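Local coordinates for protein cytolethal distending toxin subunit B (Escherichia coli, PDB 2F1N) that nicks DNA as the endonuclease subunit of a tripartite toxin, very probably damaging the DNA of intoxicated cells and arresting their cell cycle at G2/M, at residues 33-45 against 82-95. Sequence-based numbering, arbitrary orientation.
Sequences KWNINVRQLISGE and WNLSTNSRPQQVYI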
loop_
_atom_site.group_PDB
_atom_site.type_symbol
_atom_site.label_atom_id
_atom_site.label_comp_id
_atom_site.label_asym_id
_atom_site.label_seq_id
_atom_site.Cartn_x
_atom_site.Cartn_y
_atom_site.Cartn_z
ATOM N N LYS A 33 -16.616 1.008 6.343
ATOM C CA LYS A 33 -15.218 1.370 6.240
ATOM C C LYS A 33 -14.849 1.673 4.799
ATOM O O LYS A 33 -14.068 2.599 4.576
ATOM C CB LYS A 33 -14.320 0.303 6.819
ATOM C CG LYS A 33 -14.310 0.361 8.353
ATOM C CD LYS A 33 -13.682 -0.893 8.936
ATOM C CE LYS A 33 -13.611 -0.735 10.471
ATOM N NZ LYS A 33 -12.857 -1.822 11.141
ATOM N N TRP A 34 -15.404 0.923 3.839
ATOM C CA TRP A 34 -15.187 1.288 2.429
ATOM C C TRP A 34 -16.037 2.465 1.963
ATOM O O TRP A 34 -15.496 3.451 1.490
ATOM C CB TRP A 34 -15.398 0.102 1.506
ATOM C CG TRP A 34 -14.189 -0.788 1.474
ATOM C CD1 TRP A 34 -13.925 -1.896 2.278
ATOM C CD2 TRP A 34 -13.090 -0.690 0.553
ATOM N NE1 TRP A 34 -12.709 -2.441 1.931
ATOM C CE2 TRP A 34 -12.188 -1.744 0.864
ATOM C CE3 TRP A 34 -12.760 0.219 -0.468
ATOM C CZ2 TRP A 34 -10.978 -1.934 0.183
ATOM C CZ3 TRP A 34 -11.591 -0.011 -1.204
ATOM C CH2 TRP A 34 -10.708 -1.066 -0.858
ATOM N N ASN A 35 -17.376 2.370 2.121
ATOM C CA ASN A 35 -18.273 3.376 1.498
ATOM C C ASN A 35 -18.191 4.744 2.132
ATOM O O ASN A 35 -18.430 5.746 1.450
ATOM C CB ASN A 35 -19.757 2.936 1.423
ATOM C CG ASN A 35 -20.606 3.824 0.443
ATOM O OD1 ASN A 35 -20.196 4.148 -0.692
ATOM N ND2 ASN A 35 -21.814 4.215 0.898
ATOM N N ILE A 36 -17.820 4.779 3.415
ATOM C CA ILE A 36 -17.570 6.059 4.085
ATOM C C ILE A 36 -16.097 6.419 4.224
ATOM O O ILE A 36 -15.662 7.409 3.654
ATOM C CB ILE A 36 -18.295 6.120 5.469
ATOM C CG1 ILE A 36 -19.731 5.637 5.314
ATOM C CG2 ILE A 36 -18.218 7.554 6.053
ATOM C CD1 ILE A 36 -20.599 6.560 4.515
ATOM N N ASN A 37 -15.322 5.610 4.940
ATOM C CA ASN A 37 -13.965 6.011 5.329
ATOM C C ASN A 37 -12.959 5.952 4.191
ATOM O O ASN A 37 -12.259 6.916 3.950
ATOM C CB ASN A 37 -13.484 5.221 6.526
ATOM C CG ASN A 37 -14.482 5.301 7.688
ATOM O OD1 ASN A 37 -14.800 6.404 8.176
ATOM N ND2 ASN A 37 -14.988 4.172 8.105
ATOM N N VAL A 38 -12.897 4.844 3.458
ATOM C CA VAL A 38 -12.012 4.854 2.277
ATOM C C VAL A 38 -12.436 5.895 1.234
ATOM O O VAL A 38 -11.579 6.590 0.659
ATOM C CB VAL A 38 -11.955 3.429 1.612
ATOM C CG1 VAL A 38 -11.281 3.544 0.254
ATOM C CG2 VAL A 38 -11.219 2.386 2.522
ATOM N N ARG A 39 -13.738 6.018 1.015
ATOM C CA ARG A 39 -14.261 7.012 0.081
ATOM C C ARG A 39 -13.772 8.430 0.401
ATOM O O ARG A 39 -13.360 9.166 -0.491
ATOM C CB ARG A 39 -15.771 6.987 0.112
ATOM C CG ARG A 39 -16.352 8.024 -0.825
ATOM C CD ARG A 39 -17.834 8.197 -0.661
ATOM N NE ARG A 39 -18.588 7.120 -1.287
ATOM C CZ ARG A 39 -19.022 7.154 -2.558
ATOM N NH1 ARG A 39 -18.733 8.187 -3.323
ATOM N NH2 ARG A 39 -19.735 6.148 -3.053
ATOM N N GLN A 40 -13.817 8.788 1.682
ATOM C CA GLN A 40 -13.319 10.097 2.120
ATOM C C GLN A 40 -11.832 10.309 1.874
ATOM O O GLN A 40 -11.427 11.412 1.489
ATOM C CB GLN A 40 -13.711 10.356 3.591
ATOM C CG GLN A 40 -15.237 10.804 3.806
ATOM C CD GLN A 40 -16.205 10.582 2.609
ATOM O OE1 GLN A 40 -17.163 9.768 2.701
ATOM N NE2 GLN A 40 -15.989 11.328 1.510
ATOM N N LEU A 41 -11.018 9.267 2.067
ATOM C CA LEU A 41 -9.593 9.377 1.771
ATOM C C LEU A 41 -9.243 9.621 0.303
ATOM O O LEU A 41 -8.259 10.348 0.027
ATOM C CB LEU A 41 -8.849 8.133 2.254
ATOM C CG LEU A 41 -8.427 7.964 3.703
ATOM C CD1 LEU A 41 -7.461 9.044 4.236
ATOM C CD2 LEU A 41 -9.641 8.004 4.498
ATOM N N ILE A 42 -10.034 9.025 -0.608
ATOM C CA ILE A 42 -9.771 9.068 -2.057
ATOM C C ILE A 42 -10.599 10.066 -2.889
ATOM O O ILE A 42 -10.516 10.075 -4.139
ATOM C CB ILE A 42 -9.885 7.646 -2.677
ATOM C CG1 ILE A 42 -11.341 7.127 -2.600
ATOM C CG2 ILE A 42 -8.869 6.705 -1.979
ATOM C CD1 ILE A 42 -11.638 6.043 -3.559
ATOM N N SER A 43 -11.353 10.906 -2.205
ATOM C CA SER A 43 -12.170 11.897 -2.918
ATOM C C SER A 43 -12.178 13.209 -2.145
ATOM O O SER A 43 -11.635 13.274 -1.044
ATOM C CB SER A 43 -13.581 11.362 -3.234
ATOM O OG SER A 43 -14.277 10.851 -2.121
ATOM N N GLY A 44 -12.765 14.259 -2.721
ATOM C CA GLY A 44 -12.707 15.574 -2.072
ATOM C C GLY A 44 -11.473 16.409 -2.359
ATOM O O GLY A 44 -10.629 16.032 -3.150
ATOM N N GLU A 45 -11.368 17.567 -1.697
ATOM C CA GLU A 45 -10.301 18.542 -1.977
ATOM C C GLU A 45 -8.855 18.107 -1.751
ATOM O O GLU A 45 -7.914 18.643 -2.417
ATOM C CB GLU A 45 -10.580 19.826 -1.171
ATOM C CG GLU A 45 -11.862 20.516 -1.592
ATOM C CD GLU A 45 -11.796 21.123 -2.998
ATOM O OE1 GLU A 45 -11.047 22.123 -3.225
ATOM O OE2 GLU A 45 -12.526 20.599 -3.877
ATOM N N TRP A 82 -14.864 1.283 -9.429
ATOM C CA TRP A 82 -15.771 1.755 -8.375
ATOM C C TRP A 82 -16.232 3.136 -8.776
ATOM O O TRP A 82 -15.466 4.122 -8.769
ATOM C CB TRP A 82 -15.052 1.742 -7.009
ATOM C CG TRP A 82 -15.889 2.089 -5.794
ATOM C CD1 TRP A 82 -17.269 2.040 -5.663
ATOM C CD2 TRP A 82 -15.375 2.518 -4.531
ATOM N NE1 TRP A 82 -17.624 2.408 -4.378
ATOM C CE2 TRP A 82 -16.480 2.690 -3.660
ATOM C CE3 TRP A 82 -14.076 2.740 -4.034
ATOM C CZ2 TRP A 82 -16.328 3.122 -2.325
ATOM C CZ3 TRP A 82 -13.916 3.139 -2.672
ATOM C CH2 TRP A 82 -15.050 3.311 -1.850
ATOM N N ASN A 83 -17.517 3.207 -9.162
ATOM C CA ASN A 83 -18.084 4.483 -9.631
ATOM C C ASN A 83 -18.486 5.284 -8.412
ATOM O O ASN A 83 -19.249 4.788 -7.593
ATOM C CB ASN A 83 -19.303 4.236 -10.542
ATOM C CG ASN A 83 -19.768 5.508 -11.282
ATOM O OD1 ASN A 83 -19.576 6.617 -10.814
ATOM N ND2 ASN A 83 -20.394 5.326 -12.439
ATOM N N LEU A 84 -17.962 6.499 -8.266
ATOM C CA LEU A 84 -18.131 7.246 -7.013
ATOM C C LEU A 84 -19.176 8.351 -7.136
ATOM O O LEU A 84 -19.685 8.845 -6.126
ATOM C CB LEU A 84 -16.796 7.869 -6.565
ATOM C CG LEU A 84 -15.669 6.904 -6.177
ATOM C CD1 LEU A 84 -14.404 7.645 -5.832
ATOM C CD2 LEU A 84 -16.101 6.030 -4.965
ATOM N N SER A 85 -19.450 8.768 -8.371
ATOM C CA SER A 85 -20.355 9.903 -8.662
ATOM C C SER A 85 -20.283 10.186 -10.146
ATOM O O SER A 85 -19.362 9.733 -10.807
ATOM C CB SER A 85 -19.942 11.180 -7.897
ATOM O OG SER A 85 -20.830 12.281 -8.151
ATOM N N THR A 86 -21.274 10.908 -10.680
ATOM C CA THR A 86 -21.191 11.386 -12.068
ATOM C C THR A 86 -21.104 12.917 -12.146
ATOM O O THR A 86 -21.556 13.530 -13.124
ATOM C CB THR A 86 -22.347 10.835 -12.968
ATOM O OG1 THR A 86 -22.561 9.438 -12.700
ATOM C CG2 THR A 86 -21.922 10.832 -14.444
ATOM N N ASN A 87 -20.514 13.515 -11.110
ATOM C CA ASN A 87 -20.269 14.953 -11.039
ATOM C C ASN A 87 -18.905 15.176 -10.408
ATOM O O ASN A 87 -17.944 15.533 -11.100
ATOM C CB ASN A 87 -21.344 15.684 -10.207
ATOM C CG ASN A 87 -22.711 15.015 -10.277
ATOM O OD1 ASN A 87 -23.483 15.241 -11.220
ATOM N ND2 ASN A 87 -23.017 14.181 -9.281
ATOM N N SER A 88 -18.841 14.937 -9.092
ATOM C CA SER A 88 -17.639 15.120 -8.284
ATOM C C SER A 88 -16.397 14.699 -9.060
ATOM O O SER A 88 -16.280 13.530 -9.456
ATOM C CB SER A 88 -17.748 14.322 -6.975
ATOM O OG SER A 88 -17.766 12.912 -7.205
ATOM N N ARG A 89 -15.490 15.665 -9.243
ATOM C CA ARG A 89 -14.266 15.544 -10.048
ATOM C C ARG A 89 -13.654 14.144 -10.112
ATOM O O ARG A 89 -13.405 13.641 -11.216
ATOM C CB ARG A 89 -13.218 16.568 -9.591
ATOM N N PRO A 90 -13.417 13.500 -8.958
ATOM C CA PRO A 90 -12.925 12.115 -8.968
ATOM C C PRO A 90 -14.117 11.151 -9.184
ATOM O O PRO A 90 -14.714 10.703 -8.219
ATOM C CB PRO A 90 -12.277 11.967 -7.581
ATOM C CG PRO A 90 -12.869 13.021 -6.710
ATOM C CD PRO A 90 -13.609 14.002 -7.584
ATOM N N GLN A 91 -14.458 10.868 -10.447
ATOM C CA GLN A 91 -15.733 10.209 -10.777
ATOM C C GLN A 91 -15.675 8.678 -10.582
ATOM O O GLN A 91 -16.643 8.044 -10.167
ATOM C CB GLN A 91 -16.148 10.544 -12.219
ATOM C CG GLN A 91 -16.324 12.057 -12.507
ATOM C CD GLN A 91 -16.934 12.355 -13.889
ATOM O OE1 GLN A 91 -17.882 13.130 -13.995
ATOM N NE2 GLN A 91 -16.369 11.760 -14.941
ATOM N N GLN A 92 -14.546 8.071 -10.894
ATOM C CA GLN A 92 -14.404 6.631 -10.633
ATOM C C GLN A 92 -12.997 6.314 -10.162
ATOM O O GLN A 92 -12.032 7.019 -10.496
ATOM C CB GLN A 92 -14.678 5.815 -11.883
ATOM C CG GLN A 92 -16.058 5.996 -12.493
ATOM C CD GLN A 92 -16.368 4.905 -13.498
ATOM O OE1 GLN A 92 -17.375 4.188 -13.362
ATOM N NE2 GLN A 92 -15.512 4.776 -14.508
ATOM N N VAL A 93 -12.860 5.213 -9.439
ATOM C CA VAL A 93 -11.518 4.794 -9.045
ATOM C C VAL A 93 -11.371 3.305 -9.360
ATOM O O VAL A 93 -12.385 2.596 -9.515
ATOM C CB VAL A 93 -11.202 5.078 -7.544
ATOM C CG1 VAL A 93 -11.095 6.623 -7.241
ATOM C CG2 VAL A 93 -12.173 4.329 -6.607
ATOM N N TYR A 94 -10.133 2.842 -9.407
ATOM C CA TYR A 94 -9.816 1.438 -9.650
ATOM C C TYR A 94 -9.374 0.784 -8.351
ATOM O O TYR A 94 -8.604 1.351 -7.586
ATOM C CB TYR A 94 -8.669 1.323 -10.704
ATOM C CG TYR A 94 -9.159 1.617 -12.099
ATOM C CD1 TYR A 94 -9.250 2.923 -12.547
ATOM C CD2 TYR A 94 -9.523 0.569 -12.937
ATOM C CE1 TYR A 94 -9.736 3.205 -13.856
ATOM C CE2 TYR A 94 -9.968 0.808 -14.208
ATOM C CZ TYR A 94 -10.049 2.137 -14.672
ATOM O OH TYR A 94 -10.492 2.389 -15.950
ATOM N N ILE A 95 -9.893 -0.424 -8.060
ATOM C CA ILE A 95 -9.452 -1.159 -6.872
ATOM C C ILE A 95 -8.750 -2.420 -7.295
ATOM O O ILE A 95 -9.263 -3.163 -8.149
ATOM C CB ILE A 95 -10.696 -1.553 -5.978
ATOM C CG1 ILE A 95 -11.482 -0.298 -5.534
ATOM C CG2 ILE A 95 -10.191 -2.327 -4.733
ATOM C CD1 ILE A 95 -12.774 -0.692 -4.714
HETATM O O HOH W 1 -20.101 2.785 -2.929
HETATM O O HOH W 2 -20.981 5.700 -5.576
#
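Helix 31-42 packs on the antiparallel beta hairpin of strands 78-83 and 92-98 in this DNase I-like fold, the CA of Arg39 lying nearest that of Leu84 and the CA of Ser43 nearest that of Pro90 in the hairpin loop. The helix lies on a face of the sheet, also touching strands 18-25 and 109-113. Trp82, its CG anti to the backbone N (chi1 -175°), reaches across to the helix, with CH2 3.4 Å from Trp34 O. Trp34 turns its edge toward the Trp82 face in an offset edge-to-face pair, planes at 69°, and its NE1 is held by Ala56 O. Further along the helix, CD1 of Ile42 fits between Trp82, Leu84 and Val93, lying 3.5 Å from Val93 CG2; Val112 also touches Ile42 and Val93. Leu84 CD2 sits over the centre of the Trp82 ring and also meets one face of the Arg39 guanidinium. Two bonds in the guanidinium plane fix its rotation: Arg39 NH2 to Asn35 OD1 (3.1 Å) within the helix, and NH1 across to the hairpin. Water 1 joins Asn35 OD1 to Trp82 NE1, and water 2 joins Arg39 NH2 to Asn83 O. The direct link, Arg39 NH1 to Leu84 O, is 3.0 Å long, nearly straight at 164°, and meets a lone pair in the carbonyl plane.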